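Local coordinates for protein processed glycerol phosphate lipoteichoic acid synthase 2 (Bacillus subtilis, PDB 2W8D) that belongs to the sulfatase family of the alkaline phosphatase clan and holds a magnesium ion in its C-terminal domain, at residues 18-29 with 319-327; 305-316 with 333-344. All blocks are in the same frame, centred on the assembly; numbering follows the deposited sequence.

In the fold
Two contacts that share helix 313-320 illustrate how chemistry follows depth in a fold. Contact 2, at the start of that helix, is largely buried and polar: an arginine, a carboxylate, a histidine and several backbone groups bind strand 308-309 and the helix to the loop that leads into strand 344-345. Contact 1 joins the end of the helix to the loop between helix 6-17 and strand 33-39. It is only partly buried and relies more on glycines, ring faces and two backbone bonds. The centres of contacts 1 and 2 lie about 12 Å apart. Their loops touch: the carboxylate of D19 and the backbone O of V20 are probably hydrogen-bonded to the hydroxyls of S333 and S337.

Contact 1 (18-29 with 319-327); sequences YDVPNNVYFGKA and HLLGVDTKD
P21 rests on H319, whose side chain runs out from the end of helix 313-320 toward Y18. H319 CB meets the ring of F26, with CD1 4.0 Å away. Beyond it, the imidazole turns one face to P21, whose CG stands 3.8 Å from the ring centroid, almost on the normal, a CH-pi contact. CG and CD2 of H319 lie beneath that P21 carbon, as does CE1, which also has D19 O near the ring plane at its edge. NE2 shares a hydrogen bond with T325 OG1 (2.6 Å), while ND1 is hydrogen-bonded to D334 OD2 of the neighbouring loop, so both nitrogens are engaged and the ring's rotation is fixed.

For Y18, a chi1 of 174°, which sets CG opposite the backbone N, carries the ring across to T325 and K326. T325 OG1 meets its edge, 3.4 Å from CE1, and K326 spans one face, CB being 3.9 Å from the centroid. F26 instead takes G322 CA over a face.

The backbones close the other end. G27 N donates to H319 O (3.0 Å), in the carbonyl plane, and A29 N to L320 O (2.9 Å). H319 O also accepts from G322 N. G27 and G322 touch CA to CA at 3.4 Å, both lacking side chains. G322, with positive phi and bonds back into the last turn, completes a Schellman motif, the classic C-terminal ending of an alpha-helix.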
loop_
_atom_site.group_PDB
_atom_site.type_symbol
_atom_site.label_atom_id
_atom_site.label_comp_id
_atom_site.label_asym_id
_atom_site.label_seq_id
_atom_site.Cartn_x
_atom_site.Cartn_y
_atom_site.Cartn_z
ATOM N N TYR A 18 -6.633 20.490 2.741
ATOM C CA TYR A 18 -5.751 19.858 3.682
ATOM C C TYR A 18 -6.515 19.537 4.949
ATOM O O TYR A 18 -7.292 20.346 5.463
ATOM C CB TYR A 18 -4.572 20.771 3.962
ATOM C CG TYR A 18 -3.622 20.299 5.037
ATOM C CD1 TYR A 18 -2.796 19.180 4.846
ATOM C CD2 TYR A 18 -3.518 21.007 6.238
ATOM C CE1 TYR A 18 -1.909 18.774 5.853
ATOM C CE2 TYR A 18 -2.651 20.619 7.236
ATOM C CZ TYR A 18 -1.848 19.511 7.053
ATOM O OH TYR A 18 -0.983 19.165 8.072
ATOM N N ASP A 19 -6.318 18.319 5.417
ATOM C CA ASP A 19 -6.940 17.861 6.636
ATOM C C ASP A 19 -5.856 17.819 7.728
ATOM O O ASP A 19 -4.940 16.990 7.671
ATOM C CB ASP A 19 -7.638 16.502 6.398
ATOM C CG ASP A 19 -8.708 16.557 5.258
ATOM O OD1 ASP A 19 -9.477 17.546 5.151
ATOM O OD2 ASP A 19 -8.787 15.588 4.468
ATOM N N VAL A 20 -5.960 18.737 8.697
ATOM C CA VAL A 20 -4.918 18.954 9.728
ATOM C C VAL A 20 -4.744 17.740 10.671
ATOM O O VAL A 20 -5.668 16.943 10.814
ATOM C CB VAL A 20 -5.163 20.258 10.562
ATOM C CG1 VAL A 20 -5.370 21.455 9.660
ATOM C CG2 VAL A 20 -6.343 20.090 11.487
ATOM N N PRO A 21 -3.554 17.599 11.304
ATOM C CA PRO A 21 -3.230 16.438 12.152
ATOM C C PRO A 21 -3.927 16.384 13.520
ATOM O O PRO A 21 -4.140 17.412 14.152
ATOM C CB PRO A 21 -1.716 16.565 12.360
ATOM C CG PRO A 21 -1.237 17.549 11.310
ATOM C CD PRO A 21 -2.377 18.476 11.111
ATOM N N ASN A 22 -4.276 15.163 13.937
ATOM C CA ASN A 22 -4.766 14.813 15.272
ATOM C C ASN A 22 -3.603 14.925 16.291
ATOM O O ASN A 22 -2.635 14.159 16.190
ATOM C CB ASN A 22 -5.276 13.368 15.186
ATOM C CG ASN A 22 -6.024 12.893 16.440
ATOM O OD1 ASN A 22 -5.913 13.464 17.536
ATOM N ND2 ASN A 22 -6.771 11.799 16.277
ATOM N N ASN A 23 -3.668 15.859 17.254
ATOM C CA ASN A 23 -2.558 15.955 18.220
ATOM C C ASN A 23 -2.454 14.795 19.208
ATOM O O ASN A 23 -1.439 14.647 19.882
ATOM C CB ASN A 23 -2.451 17.304 18.954
ATOM C CG ASN A 23 -1.000 17.592 19.448
ATOM O OD1 ASN A 23 -0.017 17.101 18.855
ATOM N ND2 ASN A 23 -0.867 18.381 20.537
ATOM N N VAL A 24 -3.489 13.965 19.283
ATOM C CA VAL A 24 -3.374 12.693 19.986
ATOM C C VAL A 24 -2.281 11.839 19.345
ATOM O O VAL A 24 -1.638 11.032 20.027
ATOM C CB VAL A 24 -4.703 11.917 19.976
ATOM C CG1 VAL A 24 -4.498 10.459 20.390
ATOM C CG2 VAL A 24 -5.722 12.607 20.896
ATOM N N TYR A 25 -2.053 12.037 18.049
ATOM C CA TYR A 25 -1.129 11.184 17.289
ATOM C C TYR A 25 0.071 11.897 16.655
ATOM O O TYR A 25 1.076 11.262 16.383
ATOM C CB TYR A 25 -1.889 10.360 16.228
ATOM C CG TYR A 25 -2.978 9.485 16.810
ATOM C CD1 TYR A 25 -2.666 8.403 17.632
ATOM C CD2 TYR A 25 -4.320 9.751 16.550
ATOM C CE1 TYR A 25 -3.662 7.607 18.171
ATOM C CE2 TYR A 25 -5.328 8.963 17.087
ATOM C CZ TYR A 25 -4.993 7.889 17.895
ATOM O OH TYR A 25 -5.992 7.112 18.440
ATOM N N PHE A 26 -0.029 13.204 16.434
ATOM C CA PHE A 26 0.966 13.914 15.651
ATOM C C PHE A 26 2.301 14.001 16.362
ATOM O O PHE A 26 2.402 14.602 17.431
ATOM C CB PHE A 26 0.469 15.312 15.304
ATOM C CG PHE A 26 1.469 16.129 14.553
ATOM C CD1 PHE A 26 1.761 15.837 13.213
ATOM C CD2 PHE A 26 2.131 17.175 15.174
ATOM C CE1 PHE A 26 2.704 16.586 12.497
ATOM C CE2 PHE A 26 3.083 17.939 14.479
ATOM C CZ PHE A 26 3.379 17.644 13.143
ATOM N N GLY A 27 3.329 13.404 15.776
ATOM C CA GLY A 27 4.675 13.515 16.334
ATOM C C GLY A 27 4.964 12.453 17.378
ATOM O O GLY A 27 6.080 12.364 17.870
ATOM N N LYS A 28 3.971 11.618 17.675
ATOM C CA LYS A 28 4.079 10.608 18.732
ATOM C C LYS A 28 5.028 9.460 18.392
ATOM O O LYS A 28 5.360 8.640 19.250
ATOM C CB LYS A 28 2.684 10.060 19.115
ATOM C CG LYS A 28 1.755 11.074 19.779
ATOM C CD LYS A 28 2.333 11.597 21.094
ATOM C CE LYS A 28 1.284 12.365 21.913
ATOM N NZ LYS A 28 1.856 12.972 23.153
ATOM N N ALA A 29 5.460 9.402 17.146
ATOM C CA ALA A 29 6.413 8.391 16.716
ATOM C C ALA A 29 7.635 9.064 16.089
ATOM O O ALA A 29 8.403 8.456 15.326
ATOM C CB ALA A 29 5.762 7.429 15.739
ATOM N N HIS A 319 2.699 12.336 9.482
ATOM C CA HIS A 319 2.098 12.941 10.663
ATOM C C HIS A 319 2.517 12.242 11.938
ATOM O O HIS A 319 2.913 12.913 12.883
ATOM C CB HIS A 319 0.570 13.070 10.534
ATOM C CG HIS A 319 0.155 14.118 9.545
ATOM N ND1 HIS A 319 -1.158 14.331 9.177
ATOM C CD2 HIS A 319 0.895 14.998 8.821
ATOM C CE1 HIS A 319 -1.211 15.299 8.281
ATOM N NE2 HIS A 319 0.020 15.725 8.051
ATOM N N LEU A 320 2.480 10.910 11.938
ATOM C CA LEU A 320 2.953 10.131 13.086
ATOM C C LEU A 320 4.409 10.499 13.436
ATOM O O LEU A 320 4.773 10.555 14.615
ATOM C CB LEU A 320 2.815 8.625 12.840
ATOM C CG LEU A 320 1.444 7.968 13.089
ATOM C CD1 LEU A 320 1.371 6.591 12.441
ATOM C CD2 LEU A 320 1.117 7.858 14.567
ATOM N N LEU A 321 5.215 10.795 12.414
ATOM C CA LEU A 321 6.630 11.143 12.615
ATOM C C LEU A 321 6.845 12.608 12.956
ATOM O O LEU A 321 7.979 13.065 13.124
ATOM C CB LEU A 321 7.444 10.792 11.371
ATOM C CG LEU A 321 7.599 9.333 10.956
ATOM C CD1 LEU A 321 8.193 9.295 9.555
ATOM C CD2 LEU A 321 8.507 8.611 11.931
ATOM N N GLY A 322 5.760 13.357 13.055
ATOM C CA GLY A 322 5.877 14.764 13.420
ATOM C C GLY A 322 6.221 15.661 12.248
ATOM O O GLY A 322 6.649 16.780 12.448
ATOM N N VAL A 323 6.023 15.200 11.012
ATOM C CA VAL A 323 6.269 16.111 9.895
ATOM C C VAL A 323 5.034 16.665 9.214
ATOM O O VAL A 323 4.154 15.944 8.786
ATOM C CB VAL A 323 7.477 15.716 8.954
ATOM C CG1 VAL A 323 7.990 14.327 9.235
ATOM C CG2 VAL A 323 7.190 15.967 7.473
ATOM N N ASP A 324 4.997 17.987 9.167
ATOM C CA ASP A 324 3.892 18.760 8.620
ATOM C C ASP A 324 3.826 18.684 7.091
ATOM O O ASP A 324 4.771 19.072 6.401
ATOM C CB ASP A 324 4.036 20.228 9.070
ATOM C CG ASP A 324 2.912 21.117 8.552
ATOM O OD1 ASP A 324 1.845 20.575 8.148
ATOM O OD2 ASP A 324 3.101 22.357 8.564
ATOM N N THR A 325 2.687 18.211 6.581
ATOM C CA THR A 325 2.501 17.952 5.157
ATOM C C THR A 325 1.719 19.031 4.407
ATOM O O THR A 325 1.449 18.878 3.214
ATOM C CB THR A 325 1.821 16.591 4.906
ATOM O OG1 THR A 325 0.580 16.531 5.613
ATOM C CG2 THR A 325 2.711 15.447 5.334
ATOM N N LYS A 326 1.359 20.111 5.096
ATOM C CA LYS A 326 0.621 21.222 4.483
ATOM C C LYS A 326 1.310 21.861 3.278
ATOM O O LYS A 326 0.638 22.399 2.400
ATOM C CB LYS A 326 0.283 22.313 5.520
ATOM C CG LYS A 326 -0.827 23.278 5.056
ATOM C CD LYS A 326 -1.472 24.080 6.201
ATOM C CE LYS A 326 -2.877 24.588 5.820
ATOM N NZ LYS A 326 -3.812 24.619 7.007
ATOM N N ASP A 327 2.637 21.827 3.244
ATOM C CA ASP A 327 3.351 22.469 2.142
ATOM C C ASP A 327 3.622 21.553 0.933
ATOM O O ASP A 327 4.156 22.004 -0.076
ATOM C CB ASP A 327 4.632 23.151 2.630
ATOM C CG ASP A 327 4.927 24.443 1.867
ATOM O OD1 ASP A 327 4.108 24.833 1.003
ATOM O OD2 ASP A 327 5.973 25.081 2.125
#

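Contact 2 (305-316 with 333-344); sequences HKYAGDVDVAPT and SDILSKEHREVI
Both terminal nitrogens of R341 hold the carboxylate of D312, and the buried part of the contact packs closely around that salt bridge. NH2 reaches OD1 of D312 at 2.8 Å on its syn lone pair, and NH1 reaches OD2 at 3.0 Å. Each oxygen has a second donor: S333 N binds OD1, while G309 N meets OD2 from the face opposite to NH1. These donors are consistent with an ionised carboxylate. R341 NH2 also forms a salt bridge with E388 of helix 380-397. I335 supplies an apolar neighbour, CG1 lying 3.6 Å from D312 CB; I335 N donates to T316 OG1 (3.1 Å, 171°). H340 lays a ring face over I335 CA and donates from NE2 to Y307 O (2.9 Å).

Toward the surface the contact rests on long, partly exposed side chains reaching backbone atoms. The extended K306 chain runs antiparallel to the H340 side chain, so that NZ reaches I335 O at 3.1 Å and, more weakly, S337 O. Y307 N donates to E342 OE2 (2.8 Å), meeting it on the anti side and somewhat out of the carboxylate plane.

Together these bonds tie strand 308-309 of the large mixed sheet to the approach to strand 344-345 of a smaller antiparallel sheet, a junction consistent with the two-sheet build of sulfatases.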
loop_
_atom_site.group_PDB
_atom_site.type_symbol
_atom_site.label_atom_id
_atom_site.label_comp_id
_atom_site.label_asym_id
_atom_site.label_seq_id
_atom_site.Cartn_x
_atom_site.Cartn_y
_atom_site.Cartn_z
ATOM N N HIS A 305 -12.300 2.449 11.516
ATOM C CA HIS A 305 -13.293 2.059 10.485
ATOM C C HIS A 305 -13.523 3.109 9.404
ATOM O O HIS A 305 -14.366 2.934 8.515
ATOM C CB HIS A 305 -14.635 1.654 11.121
ATOM C CG HIS A 305 -14.476 0.694 12.246
ATOM N ND1 HIS A 305 -13.863 -0.532 12.089
ATOM C CD2 HIS A 305 -14.787 0.796 13.560
ATOM C CE1 HIS A 305 -13.811 -1.148 13.259
ATOM N NE2 HIS A 305 -14.373 -0.368 14.164
ATOM N N LYS A 306 -12.796 4.204 9.501
ATOM C CA LYS A 306 -12.853 5.226 8.477
ATOM C C LYS A 306 -12.470 4.659 7.101
ATOM O O LYS A 306 -11.493 3.943 6.966
ATOM C CB LYS A 306 -11.896 6.360 8.827
ATOM C CG LYS A 306 -12.307 7.155 10.057
ATOM C CD LYS A 306 -11.438 8.376 10.135
ATOM C CE LYS A 306 -11.564 9.104 11.467
ATOM N NZ LYS A 306 -10.455 10.113 11.507
ATOM N N TYR A 307 -13.267 4.986 6.095
ATOM C CA TYR A 307 -12.950 4.699 4.684
ATOM C C TYR A 307 -11.676 5.454 4.317
ATOM O O TYR A 307 -11.497 6.585 4.756
ATOM C CB TYR A 307 -14.156 5.065 3.806
ATOM C CG TYR A 307 -15.227 3.998 3.880
ATOM C CD1 TYR A 307 -15.859 3.674 5.082
ATOM C CD2 TYR A 307 -15.559 3.269 2.753
ATOM C CE1 TYR A 307 -16.836 2.636 5.142
ATOM C CE2 TYR A 307 -16.516 2.260 2.788
ATOM C CZ TYR A 307 -17.134 1.944 3.960
ATOM O OH TYR A 307 -18.044 0.938 3.895
ATOM N N ALA A 308 -10.781 4.795 3.573
ATOM C CA ALA A 308 -9.474 5.333 3.218
ATOM C C ALA A 308 -8.907 4.599 2.015
ATOM O O ALA A 308 -9.252 3.459 1.793
ATOM C CB ALA A 308 -8.494 5.203 4.421
ATOM N N GLY A 309 -7.996 5.222 1.269
ATOM C CA GLY A 309 -7.319 4.551 0.150
ATOM C C GLY A 309 -5.799 4.650 0.214
ATOM O O GLY A 309 -5.262 5.319 1.084
ATOM N N ASP A 310 -5.106 3.962 -0.689
ATOM C CA ASP A 310 -3.646 4.011 -0.775
ATOM C C ASP A 310 -3.007 5.391 -0.600
ATOM O O ASP A 310 -1.980 5.459 0.045
ATOM C CB ASP A 310 -3.164 3.490 -2.137
ATOM C CG ASP A 310 -3.252 2.015 -2.252
ATOM O OD1 ASP A 310 -3.114 1.303 -1.205
ATOM O OD2 ASP A 310 -3.495 1.569 -3.397
ATOM N N VAL A 311 -3.576 6.460 -1.201
ATOM C CA VAL A 311 -2.942 7.799 -1.205
ATOM C C VAL A 311 -2.965 8.442 0.198
ATOM O O VAL A 311 -2.267 9.440 0.462
ATOM C CB VAL A 311 -3.578 8.775 -2.255
ATOM C CG1 VAL A 311 -3.278 8.334 -3.731
ATOM C CG2 VAL A 311 -5.056 8.941 -2.021
ATOM N N ASP A 312 -3.765 7.863 1.095
ATOM C CA ASP A 312 -3.846 8.354 2.461
ATOM C C ASP A 312 -2.713 7.858 3.370
ATOM O O ASP A 312 -2.504 8.431 4.426
ATOM C CB ASP A 312 -5.191 7.987 3.100
ATOM C CG ASP A 312 -6.391 8.469 2.295
ATOM O OD1 ASP A 312 -6.287 9.470 1.565
ATOM O OD2 ASP A 312 -7.467 7.873 2.447
ATOM N N VAL A 313 -1.994 6.807 2.981
ATOM C CA VAL A 313 -0.966 6.236 3.868
ATOM C C VAL A 313 0.194 7.189 4.190
ATOM O O VAL A 313 0.566 7.349 5.361
ATOM C CB VAL A 313 -0.432 4.863 3.368
ATOM C CG1 VAL A 313 0.521 4.211 4.402
ATOM C CG2 VAL A 313 -1.562 3.925 3.120
ATOM N N ALA A 314 0.737 7.832 3.171
ATOM C CA ALA A 314 1.957 8.639 3.318
ATOM C C ALA A 314 1.810 9.780 4.327
ATOM O O ALA A 314 2.694 9.949 5.162
ATOM C CB ALA A 314 2.465 9.171 1.944
ATOM N N PRO A 315 0.696 10.566 4.243
ATOM C CA PRO A 315 0.441 11.603 5.275
ATOM C C PRO A 315 0.099 11.069 6.658
ATOM O O PRO A 315 0.320 11.761 7.647
ATOM C CB PRO A 315 -0.759 12.375 4.725
ATOM C CG PRO A 315 -1.287 11.542 3.532
ATOM C CD PRO A 315 -0.117 10.795 3.026
ATOM N N THR A 316 -0.452 9.868 6.754
ATOM C CA THR A 316 -0.736 9.306 8.057
ATOM C C THR A 316 0.626 9.116 8.740
ATOM O O THR A 316 0.850 9.574 9.873
ATOM C CB THR A 316 -1.534 7.955 7.920
ATOM O OG1 THR A 316 -2.695 8.139 7.079
ATOM C CG2 THR A 316 -1.963 7.439 9.250
ATOM N N SER A 333 -5.279 12.042 2.370
ATOM C CA SER A 333 -5.704 12.705 3.577
ATOM C C SER A 333 -5.330 11.795 4.744
ATOM O O SER A 333 -5.656 10.634 4.727
ATOM C CB SER A 333 -7.217 12.942 3.488
ATOM O OG SER A 333 -7.762 13.293 4.747
ATOM N N ASP A 334 -4.573 12.317 5.704
ATOM C CA ASP A 334 -4.220 11.604 6.935
ATOM C C ASP A 334 -5.455 10.922 7.526
ATOM O O ASP A 334 -6.432 11.579 7.880
ATOM C CB ASP A 334 -3.616 12.602 7.932
ATOM C CG ASP A 334 -3.341 12.002 9.318
ATOM O OD1 ASP A 334 -3.482 10.794 9.554
ATOM O OD2 ASP A 334 -2.982 12.770 10.211
ATOM N N ILE A 335 -5.398 9.602 7.634
ATOM C CA ILE A 335 -6.522 8.833 8.145
ATOM C C ILE A 335 -6.823 9.172 9.594
ATOM O O ILE A 335 -7.977 9.169 10.000
ATOM C CB ILE A 335 -6.326 7.292 7.944
ATOM C CG1 ILE A 335 -5.895 7.003 6.512
ATOM C CG2 ILE A 335 -7.632 6.520 8.216
ATOM C CD1 ILE A 335 -5.344 5.589 6.277
ATOM N N LEU A 336 -5.794 9.504 10.376
ATOM C CA LEU A 336 -6.020 9.795 11.803
ATOM C C LEU A 336 -6.545 11.202 12.036
ATOM O O LEU A 336 -6.903 11.535 13.145
ATOM C CB LEU A 336 -4.754 9.532 12.645
ATOM C CG LEU A 336 -4.269 8.088 12.474
ATOM C CD1 LEU A 336 -2.979 7.812 13.251
ATOM C CD2 LEU A 336 -5.403 7.101 12.843
ATOM N N SER A 337 -6.591 12.022 10.992
ATOM C CA SER A 337 -7.110 13.382 11.102
ATOM C C SER A 337 -8.616 13.419 11.352
ATOM O O SER A 337 -9.371 12.643 10.744
ATOM C CB SER A 337 -6.807 14.170 9.834
ATOM O OG SER A 337 -7.466 15.422 9.855
ATOM N N LYS A 338 -9.054 14.335 12.220
ATOM C CA LYS A 338 -10.489 14.523 12.462
ATOM C C LYS A 338 -11.266 14.836 11.174
ATOM O O LYS A 338 -12.373 14.337 10.983
ATOM C CB LYS A 338 -10.752 15.609 13.518
ATOM C CG LYS A 338 -10.822 15.114 14.966
ATOM C CD LYS A 338 -9.433 15.143 15.624
ATOM C CE LYS A 338 -9.479 15.278 17.169
ATOM N NZ LYS A 338 -9.656 13.967 17.859
ATOM N N GLU A 339 -10.669 15.657 10.310
ATOM C CA GLU A 339 -11.290 16.141 9.082
ATOM C C GLU A 339 -11.145 15.163 7.908
ATOM O O GLU A 339 -11.558 15.487 6.787
ATOM C CB GLU A 339 -10.665 17.488 8.665
ATOM C CG GLU A 339 -10.188 18.438 9.836
ATOM C CD GLU A 339 -9.409 19.694 9.345
ATOM O OE1 GLU A 339 -9.123 20.597 10.174
ATOM O OE2 GLU A 339 -9.098 19.791 8.135
ATOM N N HIS A 340 -10.563 13.983 8.147
ATOM C CA HIS A 340 -10.231 13.011 7.078
ATOM C C HIS A 340 -11.402 12.714 6.138
ATOM O O HIS A 340 -12.450 12.274 6.617
ATOM C CB HIS A 340 -9.697 11.701 7.693
ATOM C CG HIS A 340 -9.579 10.566 6.719
ATOM N ND1 HIS A 340 -8.695 10.574 5.657
ATOM C CD2 HIS A 340 -10.234 9.384 6.650
ATOM C CE1 HIS A 340 -8.812 9.444 4.983
ATOM N NE2 HIS A 340 -9.731 8.699 5.575
ATOM N N ARG A 341 -11.224 12.941 4.827
ATOM C CA ARG A 341 -12.298 12.670 3.842
ATOM C C ARG A 341 -12.484 11.176 3.606
ATOM O O ARG A 341 -11.520 10.437 3.607
ATOM C CB ARG A 341 -12.109 13.449 2.525
ATOM C CG ARG A 341 -10.908 13.028 1.640
ATOM C CD ARG A 341 -11.257 11.890 0.660
ATOM N NE ARG A 341 -10.080 11.462 -0.098
ATOM C CZ ARG A 341 -9.159 10.599 0.335
ATOM N NH1 ARG A 341 -9.258 10.046 1.542
ATOM N NH2 ARG A 341 -8.118 10.307 -0.434
ATOM N N GLU A 342 -13.721 10.724 3.416
ATOM C CA GLU A 342 -13.988 9.294 3.308
ATOM C C GLU A 342 -14.600 8.871 1.987
ATOM O O GLU A 342 -15.049 7.744 1.852
ATOM C CB GLU A 342 -14.873 8.850 4.454
ATOM C CG GLU A 342 -14.130 8.868 5.780
ATOM C CD GLU A 342 -14.911 8.237 6.912
ATOM O OE1 GLU A 342 -15.451 8.995 7.748
ATOM O OE2 GLU A 342 -14.990 6.996 6.962
ATOM N N VAL A 343 -14.600 9.761 1.007
ATOM C CA VAL A 343 -15.075 9.449 -0.313
ATOM C C VAL A 343 -13.819 8.996 -1.090
ATOM O O VAL A 343 -12.961 9.814 -1.399
ATOM C CB VAL A 343 -15.729 10.695 -0.975
ATOM C CG1 VAL A 343 -16.313 10.340 -2.304
ATOM C CG2 VAL A 343 -16.850 11.307 -0.065
ATOM N N ILE A 344 -13.717 7.696 -1.389
ATOM C CA ILE A 344 -12.451 7.108 -1.823
ATOM C C ILE A 344 -12.465 6.872 -3.318
ATOM O O ILE A 344 -13.191 6.017 -3.799
ATOM C CB ILE A 344 -12.107 5.785 -1.078
ATOM C CG1 ILE A 344 -12.340 5.883 0.452
ATOM C CG2 ILE A 344 -10.671 5.375 -1.330
ATOM C CD1 ILE A 344 -11.641 7.032 1.114
#